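Long-range contacts in sugar-binding transport ATP-binding protein (Pyrococcus horikoshii, PDB 1V43), which probably binds and hydrolyses ATP to power sugar uptake, acting as the nucleotide-binding subunit of an ABC transporter: residues Leu43-Cys48 and Val214-Gln219; Asn234-Ala239 and Asp366-Ile371; Val12-Leu17 and Asn28-Thr33. All coordinates share one frame; numbering follows the deposited sequence.

Contact 1: residues Leu43-Cys48 and Val214-Gln219; sequences LGPSGC and VMNRGQ
Leu-43 and Val-214 form a parallel bridge between neighbouring strands where strand 39-43 runs into the P-loop (Walker A motif) of this ABC ATPase; their CA atoms are 4.8 Å apart. Gly-47 and Cys-48 belong to the ATP site, which holds no nucleotide in this chain.

Two backbone hydrogen bonds tie the segments together. Met-215 N donates to Leu-43 O, lying almost in line with the carbonyl (C=O...N angle 163°), and this closes the last strand pairing before the loop departs. Farther along, Gly-218 N, in the type I' turn Asn-216 to Gln-219, reaches Cys-48 O, so the loop is held at its entry and again near its exit.

A softer set of contacts gathers round Met-215 O. Gly-44 CA approaches it at 3.5 Å in a CA-H...O contact, and Pro-45 CD and Cys-48 CB lie as close. A CB on Gly-44 would clash with this oxygen, which explains the glycine on geometric grounds. Gly-44 O in turn accepts a hydrogen bond from Lys-50 NZ, consistent with this backbone helping to place an ATP-binding lysine.

Apolar packing is carried by sulfur. With chi1 at 71°, Cys-48 SG tucks between its own backbone N and carbonyl carbon, reaching Met-215 CB at 3.8 Å. Met-215 bends at chi3, and its CE comes equally close to Cys-48 O. That oxygen is approached from above: Gly-218 N sits 2.9 Å from Cys-48 O, 49° out of the carbonyl plane.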
ATOM      1  N   LEU A  43      12.632  12.274  -1.289  1.00 25.37           N
ATOM      2  CA  LEU A  43      12.010  11.046  -1.757  1.00 25.39           C
ATOM      3  C   LEU A  43      12.796  10.370  -2.863  1.00 26.83           C
ATOM      4  O   LEU A  43      13.190  11.013  -3.837  1.00 24.75           O
ATOM      5  CB  LEU A  43      10.595  11.360  -2.267  1.00 18.64           C
ATOM      6  CG  LEU A  43       9.784  10.216  -2.877  1.00 24.41           C
ATOM      7  CD1 LEU A  43       9.431   9.216  -1.794  1.00 19.43           C
ATOM      8  CD2 LEU A  43       8.511  10.760  -3.528  1.00 24.29           C
ATOM      9  N   GLY A  44      12.998   9.063  -2.726  1.00 24.54           N
ATOM     10  CA  GLY A  44      13.737   8.331  -3.738  1.00 23.06           C
ATOM     11  C   GLY A  44      14.023   6.903  -3.324  1.00 26.75           C
ATOM     12  O   GLY A  44      13.919   6.571  -2.142  1.00 22.51           O
ATOM     13  N   PRO A  45      14.406   6.032  -4.272  1.00 28.09           N
ATOM     14  CA  PRO A  45      14.697   4.633  -3.948  1.00 29.67           C
ATOM     15  C   PRO A  45      15.967   4.470  -3.125  1.00 35.09           C
ATOM     16  O   PRO A  45      16.727   5.431  -2.930  1.00 35.57           O
ATOM     17  CB  PRO A  45      14.807   3.979  -5.325  1.00 33.11           C
ATOM     18  CG  PRO A  45      15.410   5.071  -6.155  1.00 33.54           C
ATOM     19  CD  PRO A  45      14.629   6.301  -5.703  1.00 28.53           C
ATOM     20  N   SER A  46      16.196   3.254  -2.648  1.00 32.13           N
ATOM     21  CA  SER A  46      17.384   2.951  -1.856  1.00 39.47           C
ATOM     22  C   SER A  46      18.635   3.295  -2.643  1.00 32.37           C
ATOM     23  O   SER A  46      18.737   2.988  -3.828  1.00 37.17           O
ATOM     24  CB  SER A  46      17.417   1.463  -1.492  1.00 45.20           C
ATOM     25  OG  SER A  46      16.242   1.102  -0.792  1.00 52.92           O
ATOM     26  N   GLY A  47      19.586   3.938  -1.985  1.00 35.34           N
ATOM     27  CA  GLY A  47      20.823   4.298  -2.656  1.00 31.50           C
ATOM     28  C   GLY A  47      20.736   5.460  -3.621  1.00 37.58           C
ATOM     29  O   GLY A  47      21.634   5.634  -4.447  1.00 41.84           O
ATOM     30  N   CYS A  48      19.679   6.264  -3.531  1.00 29.82           N
ATOM     31  CA  CYS A  48      19.553   7.401  -4.437  1.00 31.81           C
ATOM     32  C   CYS A  48      20.329   8.601  -3.912  1.00 28.82           C
ATOM     33  O   CYS A  48      20.442   9.613  -4.601  1.00 27.17           O
ATOM     34  CB  CYS A  48      18.085   7.804  -4.628  1.00 36.23           C
ATOM     35  SG  CYS A  48      17.336   8.588  -3.180  1.00 32.39           S
ATOM     36  N   VAL A 214      12.584  14.822  -5.314  1.00 22.85           N
ATOM     37  CA  VAL A 214      12.772  13.469  -5.821  1.00 25.57           C
ATOM     38  C   VAL A 214      14.232  13.278  -6.248  1.00 30.30           C
ATOM     39  O   VAL A 214      14.797  14.098  -6.970  1.00 27.21           O
ATOM     40  CB  VAL A 214      11.857  13.217  -7.031  1.00 27.98           C
ATOM     41  CG1 VAL A 214      11.878  11.744  -7.420  1.00 16.93           C
ATOM     42  CG2 VAL A 214      10.456  13.684  -6.713  1.00 27.50           C
ATOM     43  N   MET A 215      14.838  12.192  -5.789  1.00 32.17           N
ATOM     44  CA  MET A 215      16.226  11.899  -6.105  1.00 32.84           C
ATOM     45  C   MET A 215      16.386  10.517  -6.715  1.00 33.40           C
ATOM     46  O   MET A 215      15.630   9.605  -6.409  1.00 36.13           O
ATOM     47  CB  MET A 215      17.089  11.996  -4.841  1.00 29.37           C
ATOM     48  CG  MET A 215      17.247  13.402  -4.287  1.00 27.14           C
ATOM     49  SD  MET A 215      18.283  13.412  -2.804  1.00 37.35           S
ATOM     50  CE  MET A 215      19.946  13.195  -3.567  1.00 38.97           C
ATOM     51  N   ASN A 216      17.385  10.381  -7.580  1.00 34.02           N
ATOM     52  CA  ASN A 216      17.701   9.124  -8.252  1.00 32.53           C
ATOM     53  C   ASN A 216      19.177   9.189  -8.655  1.00 34.79           C
ATOM     54  O   ASN A 216      19.615  10.174  -9.253  1.00 33.37           O
ATOM     55  CB  ASN A 216      16.828   8.938  -9.502  1.00 34.67           C
ATOM     56  CG  ASN A 216      17.100   7.618 -10.217  1.00 36.77           C
ATOM     57  OD1 ASN A 216      16.928   6.544  -9.646  1.00 37.97           O
ATOM     58  ND2 ASN A 216      17.530   7.700 -11.470  1.00 37.92           N
ATOM     59  N   ARG A 217      19.934   8.153  -8.306  1.00 33.69           N
ATOM     60  CA  ARG A 217      21.362   8.078  -8.621  1.00 43.31           C
ATOM     61  C   ARG A 217      22.141   9.344  -8.254  1.00 40.34           C
ATOM     62  O   ARG A 217      22.872   9.894  -9.072  1.00 33.45           O
ATOM     63  CB  ARG A 217      21.563   7.753 -10.108  1.00 46.14           C
ATOM     64  CG  ARG A 217      21.024   6.378 -10.484  1.00 54.11           C
ATOM     65  CD  ARG A 217      21.452   5.913 -11.870  1.00 67.80           C
ATOM     66  NE  ARG A 217      20.585   6.405 -12.937  1.00 78.62           N
ATOM     67  CZ  ARG A 217      20.469   5.819 -14.126  1.00 82.70           C
ATOM     68  NH1 ARG A 217      21.164   4.721 -14.394  1.00 82.79           N
ATOM     69  NH2 ARG A 217      19.655   6.324 -15.045  1.00 84.16           N
ATOM     70  N   GLY A 218      21.958   9.798  -7.020  1.00 33.10           N
ATOM     71  CA  GLY A 218      22.650  10.976  -6.531  1.00 30.26           C
ATOM     72  C   GLY A 218      22.261  12.338  -7.073  1.00 31.31           C
ATOM     73  O   GLY A 218      22.858  13.344  -6.680  1.00 39.04           O
ATOM     74  N   GLN A 219      21.280  12.404  -7.963  1.00 24.90           N
ATOM     75  CA  GLN A 219      20.875  13.696  -8.510  1.00 31.40           C
ATOM     76  C   GLN A 219      19.484  14.139  -8.108  1.00 32.28           C
ATOM     77  O   GLN A 219      18.585  13.322  -7.906  1.00 32.38           O
ATOM     78  CB  GLN A 219      20.921  13.687 -10.034  1.00 37.38           C
ATOM     79  CG  GLN A 219      22.295  13.484 -10.651  1.00 50.80           C
ATOM     80  CD  GLN A 219      22.443  14.258 -11.948  1.00 57.95           C
ATOM     81  OE1 GLN A 219      22.579  15.481 -11.936  1.00 56.85           O
ATOM     82  NE2 GLN A 219      22.396  13.552 -13.075  1.00 55.56           N
TER

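Contact 2: residues Asn234-Ala239 and Asp366-Ile371; sequences NSVFVA and DTEKAI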
ATOM      1  N   ASN A 234       8.458  16.447 -14.114  1.00 32.68           N
ATOM      2  CA  ASN A 234       9.278  16.923 -15.218  1.00 35.39           C
ATOM      3  C   ASN A 234      10.024  15.810 -15.955  1.00 42.25           C
ATOM      4  O   ASN A 234      10.872  16.086 -16.799  1.00 40.98           O
ATOM      5  CB  ASN A 234      10.277  17.969 -14.736  1.00 30.23           C
ATOM      6  CG  ASN A 234      11.272  17.406 -13.760  1.00 35.76           C
ATOM      7  OD1 ASN A 234      11.604  16.221 -13.806  1.00 33.25           O
ATOM      8  ND2 ASN A 234      11.769  18.256 -12.876  1.00 34.80           N
ATOM      9  N   SER A 235       9.702  14.554 -15.648  1.00 40.44           N
ATOM     10  CA  SER A 235      10.366  13.429 -16.303  1.00 40.88           C
ATOM     11  C   SER A 235       9.651  12.101 -16.062  1.00 36.77           C
ATOM     12  O   SER A 235       8.772  12.001 -15.209  1.00 38.68           O
ATOM     13  CB  SER A 235      11.803  13.321 -15.808  1.00 34.07           C
ATOM     14  OG  SER A 235      11.812  13.122 -14.405  1.00 38.33           O
ATOM     15  N   VAL A 236      10.031  11.079 -16.820  1.00 39.98           N
ATOM     16  CA  VAL A 236       9.424   9.761 -16.670  1.00 36.40           C
ATOM     17  C   VAL A 236       9.663   9.220 -15.258  1.00 37.20           C
ATOM     18  O   VAL A 236       8.729   8.742 -14.607  1.00 35.37           O
ATOM     19  CB  VAL A 236       9.997   8.754 -17.694  1.00 41.00           C
ATOM     20  CG1 VAL A 236       9.433   7.364 -17.431  1.00 27.61           C
ATOM     21  CG2 VAL A 236       9.648   9.199 -19.108  1.00 35.99           C
ATOM     22  N   PHE A 237      10.905   9.312 -14.775  1.00 30.90           N
ATOM     23  CA  PHE A 237      11.210   8.810 -13.444  1.00 30.56           C
ATOM     24  C   PHE A 237      10.304   9.386 -12.350  1.00 30.03           C
ATOM     25  O   PHE A 237       9.768   8.632 -11.536  1.00 27.06           O
ATOM     26  CB  PHE A 237      12.672   9.049 -13.052  1.00 26.72           C
ATOM     27  CG  PHE A 237      13.057   8.329 -11.792  1.00 31.53           C
ATOM     28  CD1 PHE A 237      13.416   6.988 -11.826  1.00 27.33           C
ATOM     29  CD2 PHE A 237      12.945   8.955 -10.557  1.00 32.38           C
ATOM     30  CE1 PHE A 237      13.654   6.280 -10.656  1.00 31.70           C
ATOM     31  CE2 PHE A 237      13.181   8.256  -9.380  1.00 32.07           C
ATOM     32  CZ  PHE A 237      13.536   6.912  -9.431  1.00 33.36           C
ATOM     33  N   VAL A 238      10.145  10.708 -12.325  1.00 26.02           N
ATOM     34  CA  VAL A 238       9.286  11.350 -11.330  1.00 25.83           C
ATOM     35  C   VAL A 238       7.819  10.972 -11.593  1.00 28.22           C
ATOM     36  O   VAL A 238       7.058  10.699 -10.664  1.00 23.58           O
ATOM     37  CB  VAL A 238       9.415  12.915 -11.365  1.00 23.24           C
ATOM     38  CG1 VAL A 238       8.427  13.527 -10.404  1.00 17.08           C
ATOM     39  CG2 VAL A 238      10.854  13.363 -10.976  1.00 20.87           C
ATOM     40  N   ALA A 239       7.427  10.961 -12.863  1.00 20.98           N
ATOM     41  CA  ALA A 239       6.054  10.634 -13.216  1.00 28.05           C
ATOM     42  C   ALA A 239       5.647   9.256 -12.709  1.00 28.51           C
ATOM     43  O   ALA A 239       4.507   9.063 -12.305  1.00 26.27           O
ATOM     44  CB  ALA A 239       5.863  10.692 -14.732  1.00 29.50           C
ATOM     45  N   ASP A 366      14.517   9.924 -25.450  1.00 51.09           N
ATOM     46  CA  ASP A 366      15.924   9.776 -25.105  1.00 50.40           C
ATOM     47  C   ASP A 366      16.284  10.334 -23.741  1.00 48.43           C
ATOM     48  O   ASP A 366      16.882   9.633 -22.925  1.00 48.83           O
ATOM     49  CB  ASP A 366      16.808  10.416 -26.177  1.00 54.11           C
ATOM     50  CG  ASP A 366      16.655   9.747 -27.525  1.00 57.64           C
ATOM     51  OD1 ASP A 366      16.739   8.500 -27.583  1.00 56.53           O
ATOM     52  OD2 ASP A 366      16.450  10.466 -28.526  1.00 59.96           O
ATOM     53  N   THR A 367      15.923  11.592 -23.493  1.00 47.61           N
ATOM     54  CA  THR A 367      16.223  12.229 -22.210  1.00 49.01           C
ATOM     55  C   THR A 367      15.169  11.891 -21.138  1.00 49.04           C
ATOM     56  O   THR A 367      15.448  11.958 -19.942  1.00 47.93           O
ATOM     57  CB  THR A 367      16.308  13.765 -22.357  1.00 49.00           C
ATOM     58  OG1 THR A 367      14.996  14.297 -22.570  1.00 39.95           O
ATOM     59  CG2 THR A 367      17.183  14.146 -23.555  1.00 46.37           C
ATOM     60  N   GLU A 368      13.973  11.509 -21.585  1.00 47.28           N
ATOM     61  CA  GLU A 368      12.849  11.166 -20.711  1.00 43.90           C
ATOM     62  C   GLU A 368      12.315  12.389 -19.981  1.00 45.06           C
ATOM     63  O   GLU A 368      11.630  12.269 -18.963  1.00 46.09           O
ATOM     64  CB  GLU A 368      13.228  10.067 -19.699  1.00 43.92           C
ATOM     65  CG  GLU A 368      13.464   8.700 -20.342  1.00 39.80           C
ATOM     66  CD  GLU A 368      13.563   7.556 -19.349  1.00 43.23           C
ATOM     67  OE1 GLU A 368      14.039   7.773 -18.215  1.00 48.04           O
ATOM     68  OE2 GLU A 368      13.181   6.420 -19.713  1.00 45.34           O
ATOM     69  N   LYS A 369      12.629  13.567 -20.511  1.00 43.09           N
ATOM     70  CA  LYS A 369      12.171  14.815 -19.921  1.00 39.46           C
ATOM     71  C   LYS A 369      10.839  15.195 -20.522  1.00 41.24           C
ATOM     72  O   LYS A 369      10.583  14.963 -21.710  1.00 36.06           O
ATOM     73  CB  LYS A 369      13.195  15.931 -20.144  1.00 43.25           C
ATOM     74  CG  LYS A 369      14.535  15.629 -19.476  1.00 54.09           C
ATOM     75  CD  LYS A 369      15.399  16.858 -19.311  1.00 60.37           C
ATOM     76  CE  LYS A 369      16.674  16.511 -18.559  1.00 69.03           C
ATOM     77  NZ  LYS A 369      17.463  17.723 -18.197  1.00 76.52           N
ATOM     78  N   ALA A 370       9.985  15.772 -19.687  1.00 36.17           N
ATOM     79  CA  ALA A 370       8.660  16.170 -20.109  1.00 38.00           C
ATOM     80  C   ALA A 370       8.644  17.187 -21.245  1.00 45.15           C
ATOM     81  O   ALA A 370       9.455  18.121 -21.294  1.00 38.54           O
ATOM     82  CB  ALA A 370       7.879  16.715 -18.918  1.00 38.92           C
ATOM     83  N   ILE A 371       7.705  16.976 -22.160  1.00 46.13           N
ATOM     84  CA  ILE A 371       7.478  17.850 -23.300  1.00 51.87           C
ATOM     85  C   ILE A 371       6.029  18.247 -23.069  1.00 57.77           C
ATOM     86  O   ILE A 371       5.635  19.396 -23.266  1.00 62.13           O
ATOM     87  CB  ILE A 371       7.553  17.087 -24.628  1.00 52.35           C
ATOM     88  CG1 ILE A 371       8.860  16.307 -24.722  1.00 48.84           C
ATOM     89  CG2 ILE A 371       7.441  18.058 -25.782  1.00 53.45           C
ATOM     90  CD1 ILE A 371       8.883  15.324 -25.868  1.00 47.46           C
TER
HETATM   91  O   HOH W   1      13.626   9.769 -16.172  1.00 38.94           O
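Val-236 and Glu-368 make the close-packed half of this contact, in which the loop following strand 361-364, at the end of the C-terminal beta region, docks against the start of helix 236-241 in the ATPase part. Val-236 CG2 rests 3.7 Å from Glu-368 CB, the two side chains crossing at a slant, while Phe-363 backs Val-236 and Ala-370 from strand 361-364. Alongside them is a single backbone bridge, Ser-235 with Lys-369 (CA to CA 4.3 Å). Val-236 N donates to Glu-368 O at 2.9 Å, nearly in line with the carbonyl, and Ala-370 N gives a straight bond to Asn-234 O (N-H...O 175°), although it comes from well above that carbonyl's plane. Ser-235 CA adds a CA-H...O contact to the same Glu-368 O.

The other half is looser and open to solvent. The side chain of Lys-369 touches through its CB alone, 4.1 Å from Asn-234 O, and its extended chain leads away. Glu-368 OE1 reaches the helix indirectly, through a water 2.9 Å away that accepts from Phe-237 N. Ser-235 occupies the N-cap position, yet its OG, at chi1 60°, donates back to Asn-234 OD1; Asn-234 ND2 is taken by Leu-221 O.

The chemistry therefore centres on the helix start: a loop carbonyl takes the N-H of Val-236, and a water takes that of Phe-237 and donates in turn to the Glu-368 carboxylate. A negative group there would be expected to interact favourably with the helix dipole, so the docking of the loop is probably polar as much as hydrophobic.

Contact 3: residues Val12-Leu17 and Asn28-Thr33; sequences VKLENL and NKLNLT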
ATOM      1  N   VAL A  12      17.916  26.467   5.172  1.00 22.32           N
ATOM      2  CA  VAL A  12      19.070  25.607   4.950  1.00 23.74           C
ATOM      3  C   VAL A  12      19.462  25.571   3.472  1.00 23.49           C
ATOM      4  O   VAL A  12      18.630  25.287   2.599  1.00 22.95           O
ATOM      5  CB  VAL A  12      18.787  24.156   5.418  1.00 24.35           C
ATOM      6  CG1 VAL A  12      19.976  23.261   5.088  1.00 20.93           C
ATOM      7  CG2 VAL A  12      18.546  24.141   6.908  1.00 22.80           C
ATOM      8  N   LYS A  13      20.728  25.864   3.197  1.00 24.62           N
ATOM      9  CA  LYS A  13      21.234  25.858   1.819  1.00 24.56           C
ATOM     10  C   LYS A  13      22.273  24.777   1.617  1.00 28.61           C
ATOM     11  O   LYS A  13      23.220  24.666   2.394  1.00 26.44           O
ATOM     12  CB  LYS A  13      21.923  27.176   1.463  1.00 24.41           C
ATOM     13  CG  LYS A  13      21.092  28.431   1.420  1.00 26.90           C
ATOM     14  CD  LYS A  13      22.036  29.583   1.093  1.00 34.01           C
ATOM     15  CE  LYS A  13      21.405  30.944   1.290  1.00 21.01           C
ATOM     16  NZ  LYS A  13      21.009  31.136   2.698  1.00 27.79           N
ATOM     17  N   LEU A  14      22.103  23.980   0.575  1.00 25.23           N
ATOM     18  CA  LEU A  14      23.093  22.965   0.257  1.00 27.58           C
ATOM     19  C   LEU A  14      23.686  23.482  -1.065  1.00 27.05           C
ATOM     20  O   LEU A  14      22.961  23.648  -2.041  1.00 25.71           O
ATOM     21  CB  LEU A  14      22.423  21.596   0.079  1.00 25.73           C
ATOM     22  CG  LEU A  14      21.524  21.061   1.214  1.00 22.82           C
ATOM     23  CD1 LEU A  14      21.040  19.653   0.827  1.00 21.97           C
ATOM     24  CD2 LEU A  14      22.281  21.000   2.536  1.00 14.53           C
ATOM     25  N   GLU A  15      24.989  23.759  -1.092  1.00 28.05           N
ATOM     26  CA  GLU A  15      25.612  24.300  -2.311  1.00 32.77           C
ATOM     27  C   GLU A  15      26.576  23.362  -2.965  1.00 32.11           C
ATOM     28  O   GLU A  15      27.565  22.967  -2.350  1.00 33.92           O
ATOM     29  CB  GLU A  15      26.407  25.572  -2.041  1.00 39.21           C
ATOM     30  CG  GLU A  15      25.688  26.710  -1.392  1.00 41.87           C
ATOM     31  CD  GLU A  15      26.419  28.026  -1.634  1.00 46.90           C
ATOM     32  OE1 GLU A  15      27.676  28.049  -1.609  1.00 39.45           O
ATOM     33  OE2 GLU A  15      25.729  29.036  -1.846  1.00 41.77           O
ATOM     34  N   ASN A  16      26.303  23.037  -4.223  1.00 40.77           N
ATOM     35  CA  ASN A  16      27.159  22.145  -4.996  1.00 36.31           C
ATOM     36  C   ASN A  16      27.683  21.028  -4.120  1.00 35.82           C
ATOM     37  O   ASN A  16      28.878  20.736  -4.120  1.00 40.31           O
ATOM     38  CB  ASN A  16      28.332  22.930  -5.594  1.00 46.39           C
ATOM     39  CG  ASN A  16      29.136  22.106  -6.591  1.00 58.17           C
ATOM     40  OD1 ASN A  16      29.875  21.181  -6.219  1.00 57.57           O
ATOM     41  ND2 ASN A  16      28.982  22.427  -7.868  1.00 54.72           N
ATOM     42  N   LEU A  17      26.780  20.416  -3.361  1.00 38.46           N
ATOM     43  CA  LEU A  17      27.132  19.326  -2.459  1.00 33.64           C
ATOM     44  C   LEU A  17      27.365  18.038  -3.227  1.00 31.79           C
ATOM     45  O   LEU A  17      26.495  17.575  -3.972  1.00 30.28           O
ATOM     46  CB  LEU A  17      26.008  19.063  -1.447  1.00 32.61           C
ATOM     47  CG  LEU A  17      26.132  19.348   0.048  1.00 37.97           C
ATOM     48  CD1 LEU A  17      25.169  18.414   0.790  1.00 27.45           C
ATOM     49  CD2 LEU A  17      27.549  19.134   0.536  1.00 23.19           C
ATOM     50  N   ASN A  28      25.596  13.832  -6.303  1.00 35.71           N
ATOM     51  CA  ASN A  28      26.248  14.606  -7.350  1.00 37.74           C
ATOM     52  C   ASN A  28      25.821  16.052  -7.506  1.00 35.76           C
ATOM     53  O   ASN A  28      24.779  16.327  -8.101  1.00 39.63           O
ATOM     54  CB  ASN A  28      26.050  13.890  -8.688  1.00 44.50           C
ATOM     55  CG  ASN A  28      27.056  14.321  -9.745  1.00 48.28           C
ATOM     56  OD1 ASN A  28      27.442  15.489  -9.824  1.00 48.11           O
ATOM     57  ND2 ASN A  28      27.477  13.371 -10.574  1.00 56.32           N
ATOM     58  N   LYS A  29      26.647  16.972  -7.002  1.00 33.29           N
ATOM     59  CA  LYS A  29      26.390  18.410  -7.099  1.00 32.84           C
ATOM     60  C   LYS A  29      24.957  18.838  -6.773  1.00 36.48           C
ATOM     61  O   LYS A  29      24.282  19.494  -7.566  1.00 30.06           O
ATOM     62  CB  LYS A  29      26.772  18.925  -8.498  1.00 40.12           C
ATOM     63  CG  LYS A  29      28.270  18.862  -8.791  1.00 44.12           C
ATOM     64  CD  LYS A  29      28.617  19.564 -10.103  1.00 60.67           C
ATOM     65  CE  LYS A  29      30.124  19.574 -10.352  1.00 63.17           C
ATOM     66  NZ  LYS A  29      30.464  20.218 -11.656  1.00 70.84           N
ATOM     67  N   LEU A  30      24.511  18.471  -5.583  1.00 33.97           N
ATOM     68  CA  LEU A  30      23.181  18.815  -5.132  1.00 28.31           C
ATOM     69  C   LEU A  30      23.101  20.304  -4.787  1.00 29.29           C
ATOM     70  O   LEU A  30      23.943  20.836  -4.071  1.00 28.99           O
ATOM     71  CB  LEU A  30      22.828  17.962  -3.898  1.00 27.32           C
ATOM     72  CG  LEU A  30      21.441  18.109  -3.279  1.00 25.26           C
ATOM     73  CD1 LEU A  30      20.392  17.692  -4.282  1.00 27.61           C
ATOM     74  CD2 LEU A  30      21.340  17.229  -2.029  1.00 26.32           C
ATOM     75  N   ASN A  31      22.091  20.975  -5.324  1.00 28.33           N
ATOM     76  CA  ASN A  31      21.858  22.377  -5.045  1.00 26.72           C
ATOM     77  C   ASN A  31      20.425  22.479  -4.543  1.00 31.43           C
ATOM     78  O   ASN A  31      19.469  22.145  -5.248  1.00 31.48           O
ATOM     79  CB  ASN A  31      22.097  23.215  -6.296  1.00 32.34           C
ATOM     80  CG  ASN A  31      23.582  23.423  -6.561  1.00 35.57           C
ATOM     81  OD1 ASN A  31      24.162  22.812  -7.457  1.00 43.05           O
ATOM     82  ND2 ASN A  31      24.208  24.272  -5.753  1.00 40.53           N
ATOM     83  N   LEU A  32      20.284  22.918  -3.301  1.00 27.79           N
ATOM     84  CA  LEU A  32      18.972  22.986  -2.688  1.00 26.82           C
ATOM     85  C   LEU A  32      18.847  24.095  -1.660  1.00 27.25           C
ATOM     86  O   LEU A  32      19.717  24.259  -0.810  1.00 31.31           O
ATOM     87  CB  LEU A  32      18.696  21.660  -1.975  1.00 33.33           C
ATOM     88  CG  LEU A  32      17.466  20.827  -2.288  1.00 35.00           C
ATOM     89  CD1 LEU A  32      17.391  19.639  -1.327  1.00 32.82           C
ATOM     90  CD2 LEU A  32      16.238  21.702  -2.166  1.00 40.94           C
ATOM     91  N   THR A  33      17.753  24.837  -1.734  1.00 26.83           N
ATOM     92  CA  THR A  33      17.480  25.880  -0.761  1.00 31.89           C
ATOM     93  C   THR A  33      16.204  25.472  -0.021  1.00 31.76           C
ATOM     94  O   THR A  33      15.101  25.588  -0.551  1.00 40.66           O
ATOM     95  CB  THR A  33      17.288  27.252  -1.424  1.00 27.41           C
ATOM     96  OG1 THR A  33      18.487  27.616  -2.113  1.00 32.71           O
ATOM     97  CG2 THR A  33      16.997  28.301  -0.386  1.00 29.94           C
TER
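The amide of Asn-16 has the methylenes of Lys-29 running obliquely past its OD1/ND2 end, with Lys-29 CG to one side of the amide plane and 4.0 Å from Asn-16 CG. The two side chains lie side by side and point the same way. At a second flat group, the amide of Asn-31, the backbone N of Asn-16 stands obliquely above the outer end, 3.6 Å from Asn-31 CG. Both amides belong to a beta hairpin, strands 12-21 and 24-34, in the antiparallel sheet of the ABC ATPase domain.

The strand axes, 4.7 Å apart at closest approach, run at 162° to each other, close to antiparallel. Leu-14 and Leu-32 form a hydrogen-bonded pair, with Leu-14 N giving the shorter bond to Leu-32 O (2.8 Å); the return bond from Leu-32 N arrives in the carbonyl plane of Leu-14. Leu-17 and Leu-30 form a second such pair, shifted by one residue. Two G1 bulges account for the geometry: Asn-16 and Leu-17 both face Leu-30, while Lys-29 and Leu-30 both face Leu-17, and Asn-16 (phi 38°) and Lys-29 each adopt the left-handed backbone conformation. With an alanine at Asn-16, the Lys-29 methylenes would probably lose the amide end they run beside, and the left-handed bulge position is likely to become harder to hold.

The leucines share the opposite side from Lys-13 and Thr-33: Leu-14, Leu-17 and Leu-30 touch helix 50-58, and Leu-32 meets Ile-223 of strand 219-224. Leu-14 CG, anti to its carbonyl carbon (chi1 -54°), lets CD1 bridge two partners: Leu-30 CD2 at 3.8 Å and Leu-32 CB at 4.2 Å.

How the contacts relate
Contact 1 is the buried one, contact 3 partly buried, contact 2 at the surface. Contacts 1 and 3 both lie in the ATPase domain and are joined where Gly-218 O and Asn-28 N probably hydrogen-bond at 2.8 Å; contact 1 also meets contact 2, since Phe-237 CZ packs 3.4 Å from Asn-216 OD1. Contacts 2 and 3 do not touch, their nearest atoms being about 12 Å apart. The chemistry follows position: the lack of a side chain at Gly-44 lets the loop of contact 1 approach its strand, leucines fill the inner side of the contact 3 hairpin, and contact 2 joins the ATPase part to the C-terminal beta region through two backbone bonds, with a water-linked carboxylate on its outer side.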